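Local coordinates for ABC transporter substrate binding protein (Ribose) (Agrobacterium vitis, PDB 4WUT), which binds a sugar, here D-fucose, and probably delivers it to an ABC transporter as its solute-binding protein, at residues G214-R228 with L239-F253. Numbering follows the deposited sequence.
With FCB (beta-D-fucopyranose), chain E.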
ATOM      1  N   GLY A 214     -21.173   1.905  -7.063  1.00 11.25           N
ATOM      2  CA  GLY A 214     -19.953   1.230  -6.666  1.00 10.48           C
ATOM      3  C   GLY A 214     -19.033   2.138  -5.879  1.00 10.12           C
ATOM      4  O   GLY A 214     -19.228   3.352  -5.852  1.00  9.01           O
ATOM      5  N   ILE A 215     -18.030   1.540  -5.248  1.00  9.04           N
ATOM      6  CA  ILE A 215     -17.152   2.271  -4.331  1.00  9.55           C
ATOM      7  C   ILE A 215     -15.826   1.517  -4.213  1.00  7.47           C
ATOM      8  O   ILE A 215     -15.788   0.280  -4.092  1.00 10.47           O
ATOM      9  CB  ILE A 215     -17.847   2.515  -2.950  1.00  8.52           C
ATOM     10  CG1 ILE A 215     -16.983   3.394  -2.037  1.00 10.35           C
ATOM     11  CG2 ILE A 215     -18.218   1.194  -2.279  1.00  9.25           C
ATOM     12  CD1 ILE A 215     -17.772   3.928  -0.849  1.00 11.16           C
ATOM     13  N   PHE A 216     -14.745   2.286  -4.322  1.00  8.65           N
ATOM     14  CA  PHE A 216     -13.369   1.801  -4.299  1.00 10.35           C
ATOM     15  C   PHE A 216     -12.642   2.316  -3.064  1.00  9.16           C
ATOM     16  O   PHE A 216     -12.662   3.503  -2.793  1.00  9.35           O
ATOM     17  CB  PHE A 216     -12.679   2.285  -5.586  1.00 10.73           C
ATOM     18  CG  PHE A 216     -11.210   1.990  -5.673  1.00 10.01           C
ATOM     19  CD1 PHE A 216     -10.725   0.711  -5.470  1.00  9.89           C
ATOM     20  CD2 PHE A 216     -10.302   2.991  -6.019  1.00  8.76           C
ATOM     21  CE1 PHE A 216      -9.379   0.422  -5.592  1.00 10.27           C
ATOM     22  CE2 PHE A 216      -8.965   2.701  -6.119  1.00  7.93           C
ATOM     23  CZ  PHE A 216      -8.505   1.434  -5.891  1.00 10.84           C
ATOM     24  N   GLY A 217     -12.057   1.400  -2.302  1.00  7.35           N
ATOM     25  CA  GLY A 217     -11.270   1.713  -1.120  1.00  7.72           C
ATOM     26  C   GLY A 217      -9.815   1.364  -1.367  1.00  9.01           C
ATOM     27  O   GLY A 217      -9.486   0.186  -1.507  1.00 10.07           O
ATOM     28  N   ALA A 218      -8.929   2.357  -1.408  1.00  7.26           N
ATOM     29  CA  ALA A 218      -7.654   2.151  -2.076  1.00  9.19           C
ATOM     30  C   ALA A 218      -6.503   1.611  -1.247  1.00  8.13           C
ATOM     31  O   ALA A 218      -5.402   1.425  -1.762  1.00  9.78           O
ATOM     32  CB  ALA A 218      -7.240   3.442  -2.789  1.00  9.00           C
ATOM     33  N   ASN A 219      -6.714   1.394   0.045  1.00  7.30           N
ATOM     34  CA  ASN A 219      -5.745   0.680   0.859  1.00  7.32           C
ATOM     35  C   ASN A 219      -6.424  -0.019   2.038  1.00  8.53           C
ATOM     36  O   ASN A 219      -7.641   0.089   2.233  1.00  7.52           O
ATOM     37  CB  ASN A 219      -4.582   1.579   1.320  1.00  9.03           C
ATOM     38  CG  ASN A 219      -4.918   2.458   2.517  1.00  9.57           C
ATOM     39  OD1 ASN A 219      -6.075   2.703   2.862  1.00  9.24           O
ATOM     40  ND2 ASN A 219      -3.875   2.968   3.152  1.00  8.87           N
ATOM     41  N   GLU A 220      -5.617  -0.724   2.806  1.00  9.80           N
ATOM     42  CA  GLU A 220      -6.129  -1.610   3.847  1.00 10.22           C
ATOM     43  C   GLU A 220      -7.090  -0.918   4.841  1.00 10.49           C
ATOM     44  O   GLU A 220      -8.263  -1.307   4.953  1.00  8.82           O
ATOM     45  CB  GLU A 220      -4.979  -2.335   4.561  1.00  9.41           C
ATOM     46  CG  GLU A 220      -5.447  -3.282   5.664  1.00 11.02           C
ATOM     47  CD  GLU A 220      -4.276  -3.840   6.468  1.00 16.35           C
ATOM     48  OE1 GLU A 220      -3.627  -3.064   7.206  1.00 17.03           O
ATOM     49  OE2 GLU A 220      -3.974  -5.041   6.349  1.00 16.64           O
ATOM     50  N   PRO A 221      -6.621   0.119   5.558  1.00  8.29           N
ATOM     51  CA  PRO A 221      -7.544   0.698   6.533  1.00  9.57           C
ATOM     52  C   PRO A 221      -8.748   1.378   5.879  1.00  9.20           C
ATOM     53  O   PRO A 221      -9.841   1.411   6.450  1.00  9.32           O
ATOM     54  CB  PRO A 221      -6.684   1.721   7.271  1.00  9.46           C
ATOM     55  CG  PRO A 221      -5.566   2.038   6.296  1.00 10.22           C
ATOM     56  CD  PRO A 221      -5.287   0.726   5.659  1.00  9.35           C
ATOM     57  N   THR A 222      -8.568   1.916   4.687  1.00  7.78           N
ATOM     58  CA  THR A 222      -9.648   2.630   4.036  1.00  8.34           C
ATOM     59  C   THR A 222     -10.709   1.617   3.628  1.00  8.31           C
ATOM     60  O   THR A 222     -11.902   1.857   3.788  1.00  9.32           O
ATOM     61  CB  THR A 222      -9.151   3.448   2.833  1.00  7.33           C
ATOM     62  OG1 THR A 222      -8.130   4.369   3.247  1.00  8.97           O
ATOM     63  CG2 THR A 222     -10.258   4.183   2.185  1.00  9.25           C
ATOM     64  N   ALA A 223     -10.254   0.487   3.096  1.00  6.75           N
ATOM     65  CA  ALA A 223     -11.199  -0.528   2.642  1.00  7.84           C
ATOM     66  C   ALA A 223     -11.925  -1.181   3.797  1.00  7.87           C
ATOM     67  O   ALA A 223     -13.099  -1.557   3.664  1.00  9.16           O
ATOM     68  CB  ALA A 223     -10.456  -1.568   1.810  1.00  9.53           C
ATOM     69  N   ILE A 224     -11.254  -1.338   4.935  1.00  8.57           N
ATOM     70  CA  ILE A 224     -11.908  -1.892   6.122  1.00  9.27           C
ATOM     71  C   ILE A 224     -12.977  -0.928   6.637  1.00 10.81           C
ATOM     72  O   ILE A 224     -14.114  -1.305   6.908  1.00  9.52           O
ATOM     73  CB  ILE A 224     -10.893  -2.216   7.217  1.00  8.84           C
ATOM     74  CG1 ILE A 224      -9.977  -3.355   6.740  1.00 11.25           C
ATOM     75  CG2 ILE A 224     -11.629  -2.608   8.512  1.00 11.40           C
ATOM     76  CD1 ILE A 224      -8.814  -3.660   7.603  1.00 13.89           C
ATOM     77  N   GLY A 225     -12.636   0.343   6.759  1.00  9.84           N
ATOM     78  CA  GLY A 225     -13.640   1.292   7.188  1.00 10.00           C
ATOM     79  C   GLY A 225     -14.815   1.355   6.227  1.00 10.82           C
ATOM     80  O   GLY A 225     -15.948   1.516   6.642  1.00 10.23           O
HETATM   81  N   MSE A 226     -14.512   1.300   4.941  1.00  9.91           N
HETATM   82  CA  MSE A 226     -15.515   1.281   3.882  1.00 10.26           C
HETATM   83  C   MSE A 226     -16.460   0.096   4.056  1.00 10.59           C
HETATM   84  O   MSE A 226     -17.677   0.259   4.050  1.00 10.27           O
HETATM   85  CB  MSE A 226     -14.809   1.183   2.531  1.00 11.26           C
HETATM   86  CG  MSE A 226     -15.749   1.142   1.356  1.00  9.84           C
HETATM   87 SE   MSE A 226     -14.764   0.862  -0.292  1.00 18.18          SE
HETATM   88  CE  MSE A 226     -14.263  -0.999  -0.037  1.00 13.56           C
ATOM     89  N   GLY A 227     -15.903  -1.094   4.229  1.00  8.95           N
ATOM     90  CA  GLY A 227     -16.743  -2.262   4.353  1.00  8.83           C
ATOM     91  C   GLY A 227     -17.631  -2.163   5.570  1.00 11.52           C
ATOM     92  O   GLY A 227     -18.821  -2.483   5.522  1.00 12.16           O
ATOM     93  N   ARG A 228     -17.067  -1.684   6.669  1.00 12.05           N
ATOM     94  CA  ARG A 228     -17.842  -1.583   7.901  1.00 12.06           C
ATOM     95  C   ARG A 228     -18.976  -0.578   7.738  1.00 11.64           C
ATOM     96  O   ARG A 228     -20.083  -0.812   8.222  1.00 12.08           O
ATOM     97  CB  ARG A 228     -16.943  -1.193   9.068  1.00 10.08           C
ATOM     98  CG  ARG A 228     -15.963  -2.259   9.439  1.00 12.35           C
ATOM     99  CD  ARG A 228     -15.168  -1.919  10.680  1.00 18.84           C
ATOM    100  NE  ARG A 228     -14.221  -2.987  10.973  1.00 20.09           N
ATOM    101  CZ  ARG A 228     -13.312  -2.943  11.937  1.00 24.89           C
ATOM    102  NH1 ARG A 228     -13.246  -1.883  12.731  1.00 30.23           N
ATOM    103  NH2 ARG A 228     -12.482  -3.964  12.110  1.00 25.15           N
ATOM    104  N   LEU A 239     -24.369  -2.368  -3.526  1.00 15.84           N
ATOM    105  CA  LEU A 239     -23.486  -1.659  -4.443  1.00 13.17           C
ATOM    106  C   LEU A 239     -22.197  -2.451  -4.488  1.00 15.33           C
ATOM    107  O   LEU A 239     -21.945  -3.293  -3.625  1.00 17.09           O
ATOM    108  CB  LEU A 239     -23.238  -0.202  -4.034  1.00 15.04           C
ATOM    109  CG  LEU A 239     -22.318   0.110  -2.854  1.00 13.37           C
ATOM    110  CD1 LEU A 239     -22.030   1.612  -2.834  1.00 16.02           C
ATOM    111  CD2 LEU A 239     -22.965  -0.347  -1.554  1.00 22.10           C
ATOM    112  N   VAL A 240     -21.393  -2.194  -5.514  1.00 12.54           N
ATOM    113  CA  VAL A 240     -20.187  -2.951  -5.769  1.00 12.05           C
ATOM    114  C   VAL A 240     -19.004  -2.275  -5.091  1.00 13.66           C
ATOM    115  O   VAL A 240     -18.622  -1.167  -5.439  1.00 15.15           O
ATOM    116  CB  VAL A 240     -19.923  -3.045  -7.287  1.00 15.35           C
ATOM    117  CG1 VAL A 240     -18.646  -3.813  -7.578  1.00 15.83           C
ATOM    118  CG2 VAL A 240     -21.110  -3.713  -8.007  1.00 15.99           C
ATOM    119  N   ALA A 241     -18.411  -2.974  -4.145  1.00 11.34           N
ATOM    120  CA  ALA A 241     -17.282  -2.460  -3.408  1.00  9.77           C
ATOM    121  C   ALA A 241     -15.999  -3.231  -3.731  1.00 10.19           C
ATOM    122  O   ALA A 241     -15.986  -4.488  -3.729  1.00 11.37           O
ATOM    123  CB  ALA A 241     -17.578  -2.518  -1.918  1.00 11.21           C
ATOM    124  N   ILE A 242     -14.938  -2.493  -4.053  1.00 10.30           N
ATOM    125  CA  ILE A 242     -13.646  -3.083  -4.357  1.00 11.66           C
ATOM    126  C   ILE A 242     -12.597  -2.493  -3.429  1.00 11.02           C
ATOM    127  O   ILE A 242     -12.563  -1.289  -3.263  1.00 10.10           O
ATOM    128  CB  ILE A 242     -13.293  -2.896  -5.844  1.00 12.88           C
ATOM    129  CG1 ILE A 242     -14.330  -3.676  -6.685  1.00 20.94           C
ATOM    130  CG2 ILE A 242     -11.874  -3.352  -6.134  1.00 11.13           C
ATOM    131  CD1 ILE A 242     -14.037  -3.780  -8.141  1.00 32.10           C
ATOM    132  N   GLY A 243     -11.776  -3.345  -2.824  1.00 11.97           N
ATOM    133  CA  GLY A 243     -10.754  -2.870  -1.911  1.00 10.37           C
ATOM    134  C   GLY A 243      -9.342  -3.193  -2.353  1.00 10.88           C
ATOM    135  O   GLY A 243      -9.123  -3.719  -3.443  1.00 11.80           O
ATOM    136  N   PHE A 244      -8.394  -2.802  -1.501  1.00 10.72           N
ATOM    137  CA  PHE A 244      -7.002  -3.218  -1.574  1.00 10.79           C
ATOM    138  C   PHE A 244      -6.633  -3.890  -0.256  1.00 10.93           C
ATOM    139  O   PHE A 244      -7.132  -3.516   0.816  1.00 12.59           O
ATOM    140  CB  PHE A 244      -6.049  -2.032  -1.841  1.00  9.03           C
ATOM    141  CG  PHE A 244      -5.632  -1.907  -3.280  1.00 10.39           C
ATOM    142  CD1 PHE A 244      -6.535  -1.453  -4.227  1.00 11.51           C
ATOM    143  CD2 PHE A 244      -4.352  -2.258  -3.698  1.00 11.50           C
ATOM    144  CE1 PHE A 244      -6.173  -1.334  -5.556  1.00 12.97           C
ATOM    145  CE2 PHE A 244      -3.976  -2.124  -5.024  1.00 11.78           C
ATOM    146  CZ  PHE A 244      -4.907  -1.682  -5.961  1.00 12.15           C
ATOM    147  N   ASP A 245      -5.769  -4.889  -0.390  1.00 11.65           N
ATOM    148  CA  ASP A 245      -5.081  -5.579   0.670  1.00 11.46           C
ATOM    149  C   ASP A 245      -5.888  -6.770   1.205  1.00 13.78           C
ATOM    150  O   ASP A 245      -7.002  -7.025   0.752  1.00 13.48           O
ATOM    151  CB  ASP A 245      -4.580  -4.594   1.735  1.00  8.88           C
ATOM    152  CG  ASP A 245      -3.574  -3.613   1.170  1.00  9.48           C
ATOM    153  OD1 ASP A 245      -2.647  -4.076   0.471  1.00 10.84           O
ATOM    154  OD2 ASP A 245      -3.722  -2.401   1.385  1.00 10.53           O
ATOM    155  N   GLY A 246      -5.299  -7.525   2.119  1.00 11.94           N
ATOM    156  CA  GLY A 246      -5.740  -8.883   2.332  1.00 14.19           C
ATOM    157  C   GLY A 246      -5.680  -9.398   3.751  1.00 14.66           C
ATOM    158  O   GLY A 246      -5.381 -10.569   3.963  1.00 15.27           O
ATOM    159  N   ASN A 247      -5.954  -8.540   4.734  1.00 13.49           N
ATOM    160  CA  ASN A 247      -5.962  -9.042   6.099  1.00 12.58           C
ATOM    161  C   ASN A 247      -7.245  -9.808   6.410  1.00 15.18           C
ATOM    162  O   ASN A 247      -8.078 -10.007   5.534  1.00 14.36           O
ATOM    163  CB  ASN A 247      -5.737  -7.901   7.092  1.00 14.06           C
ATOM    164  CG  ASN A 247      -6.984  -7.121   7.394  1.00 13.26           C
ATOM    165  OD1 ASN A 247      -7.965  -7.122   6.649  1.00 14.33           O
ATOM    166  ND2 ASN A 247      -6.940  -6.392   8.510  1.00 18.88           N
ATOM    167  N   GLN A 248      -7.408 -10.218   7.659  1.00 14.63           N
ATOM    168  CA  GLN A 248      -8.570 -11.034   8.039  1.00 18.51           C
ATOM    169  C   GLN A 248      -9.904 -10.312   7.785  1.00 18.86           C
ATOM    170  O   GLN A 248     -10.858 -10.913   7.285  1.00 19.13           O
ATOM    171  CB  GLN A 248      -8.459 -11.466   9.501  1.00 23.92           C
ATOM    172  CG  GLN A 248      -7.262 -12.363   9.798  1.00 33.67           C
ATOM    173  CD  GLN A 248      -7.225 -13.612   8.937  1.00 38.98           C
ATOM    174  OE1 GLN A 248      -8.213 -14.355   8.841  1.00 39.10           O
ATOM    175  NE2 GLN A 248      -6.080 -13.856   8.306  1.00 35.45           N
ATOM    176  N   ASP A 249      -9.992  -9.025   8.107  1.00 17.23           N
ATOM    177  CA  ASP A 249     -11.251  -8.303   7.903  1.00 15.21           C
ATOM    178  C   ASP A 249     -11.637  -8.290   6.422  1.00 15.73           C
ATOM    179  O   ASP A 249     -12.794  -8.441   6.063  1.00 13.68           O
ATOM    180  CB  ASP A 249     -11.155  -6.847   8.361  1.00 15.29           C
ATOM    181  CG  ASP A 249     -10.809  -6.703   9.823  1.00 23.88           C
ATOM    182  OD1 ASP A 249     -11.734  -6.691  10.643  1.00 28.13           O
ATOM    183  OD2 ASP A 249      -9.613  -6.567  10.151  1.00 28.29           O
ATOM    184  N   LEU A 250     -10.669  -8.020   5.563  1.00 13.44           N
ATOM    185  CA  LEU A 250     -10.935  -7.938   4.136  1.00 12.85           C
ATOM    186  C   LEU A 250     -11.267  -9.313   3.546  1.00 13.13           C
ATOM    187  O   LEU A 250     -12.168  -9.433   2.708  1.00 13.35           O
ATOM    188  CB  LEU A 250      -9.761  -7.264   3.421  1.00 12.96           C
ATOM    189  CG  LEU A 250      -9.587  -5.797   3.846  1.00 12.25           C
ATOM    190  CD1 LEU A 250      -8.256  -5.226   3.384  1.00 15.19           C
ATOM    191  CD2 LEU A 250     -10.736  -4.992   3.294  1.00 13.78           C
ATOM    192  N   GLN A 251     -10.589 -10.349   4.015  1.00 13.76           N
ATOM    193  CA  GLN A 251     -10.929 -11.706   3.599  1.00 14.28           C
ATOM    194  C   GLN A 251     -12.386 -12.000   3.949  1.00 17.29           C
ATOM    195  O   GLN A 251     -13.130 -12.566   3.142  1.00 15.34           O
ATOM    196  CB  GLN A 251     -10.023 -12.728   4.274  1.00 15.91           C
ATOM    197  CG  GLN A 251      -8.631 -12.752   3.730  1.00 15.31           C
ATOM    198  CD  GLN A 251      -7.705 -13.645   4.540  1.00 15.99           C
ATOM    199  OE1 GLN A 251      -7.985 -14.837   4.742  1.00 18.07           O
ATOM    200  NE2 GLN A 251      -6.599 -13.066   5.030  1.00 16.03           N
ATOM    201  N   GLU A 252     -12.790 -11.600   5.151  1.00 14.70           N
ATOM    202  CA  GLU A 252     -14.165 -11.858   5.594  1.00 15.37           C
ATOM    203  C   GLU A 252     -15.205 -11.094   4.778  1.00 15.43           C
ATOM    204  O   GLU A 252     -16.286 -11.653   4.478  1.00 15.87           O
ATOM    205  CB  GLU A 252     -14.330 -11.568   7.086  1.00 22.26           C
ATOM    206  CG  GLU A 252     -13.641 -12.603   7.960  1.00 29.13           C
ATOM    207  CD  GLU A 252     -14.018 -14.033   7.567  1.00 37.50           C
ATOM    208  OE1 GLU A 252     -15.135 -14.481   7.922  1.00 39.13           O
ATOM    209  OE2 GLU A 252     -13.204 -14.701   6.877  1.00 46.39           O
ATOM    210  N   PHE A 253     -14.862  -9.859   4.390  1.00 13.39           N
ATOM    211  CA  PHE A 253     -15.739  -9.033   3.564  1.00 14.15           C
ATOM    212  C   PHE A 253     -15.917  -9.588   2.141  1.00 14.40           C
ATOM    213  O   PHE A 253     -16.988  -9.425   1.557  1.00 16.79           O
ATOM    214  CB  PHE A 253     -15.228  -7.605   3.476  1.00 15.42           C
ATOM    215  CG  PHE A 253     -15.534  -6.765   4.680  1.00 15.62           C
ATOM    216  CD1 PHE A 253     -16.717  -6.901   5.370  1.00 20.45           C
ATOM    217  CD2 PHE A 253     -14.635  -5.808   5.100  1.00 17.72           C
ATOM    218  CE1 PHE A 253     -16.994  -6.104   6.468  1.00 20.34           C
ATOM    219  CE2 PHE A 253     -14.915  -5.014   6.202  1.00 15.08           C
ATOM    220  CZ  PHE A 253     -16.092  -5.164   6.878  1.00 18.20           C
TER
HETATM  221  C1  FCB E 404      -1.065  -0.453   1.428  1.00  6.39           C
HETATM  222  C2  FCB E 404      -0.225   0.646   0.793  1.00 12.22           C
HETATM  223  C3  FCB E 404       0.717   1.194   1.720  1.00 13.19           C
HETATM  224  C4  FCB E 404       0.007   1.642   3.025  1.00 13.17           C
HETATM  225  C5  FCB E 404      -0.812   0.407   3.493  1.00 12.00           C
HETATM  226  C6  FCB E 404      -1.597   0.683   4.808  1.00 13.06           C
HETATM  227  O1  FCB E 404      -2.093  -0.662   0.581  1.00 10.01           O
HETATM  228  O2  FCB E 404       0.497   0.021  -0.304  1.00 11.33           O
HETATM  229  O3  FCB E 404       1.342   2.323   1.056  1.00 13.33           O
HETATM  230  O4  FCB E 404      -0.820   2.811   2.803  1.00 15.67           O
HETATM  231  O5  FCB E 404      -1.743   0.078   2.558  1.00 14.30           O
HETATM  232  O   HOH W   1     -14.431  -5.800   9.815  1.00 25.11           O
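Leu-250 packs its CD2 against Ala-223 CB (3.7 Å) and its CG against Ile-224 CG1, the side chains of Ile-224 and Leu-250 crossing at about a right angle. One turn on, Gly-227 CA lies over a face of the Phe-253 ring, a CH-pi contact 4.1 Å from the ring centroid. Without a side chain there, the ring can come down on the helix backbone. On the sheet side, the bent end of selenomethionine Met-226 (chi3 72°) puts CE against Ala-241 CB and Ile-242 O. Phe-216 and Phe-244 meet rim to rim on the other face of the sheet. Parallel strands 214-217 and 240-244 are joined by three backbone hydrogen bonds, including Gly-217 N to Ile-242 O (2.9 Å). At the outer edge, Arg-228 NH2 bridges to Asp-249 OD1 (3.2 Å) from above the carboxylate plane. A water links Arg-228 NE to the same oxygen. At the strand ends, Asp-245 OD2 accepts from fucose O1 (2.5 Å) and Asn-219 ND2 donates to O4 (3.1 Å). Asn-219 OD1 also caps helix 220-232 through Thr-222 N. This is a right-handed beta-alpha-beta unit with its following helix, in a periplasmic binding protein lobe, with sugar-binding residues at the C-terminal ends of its strands.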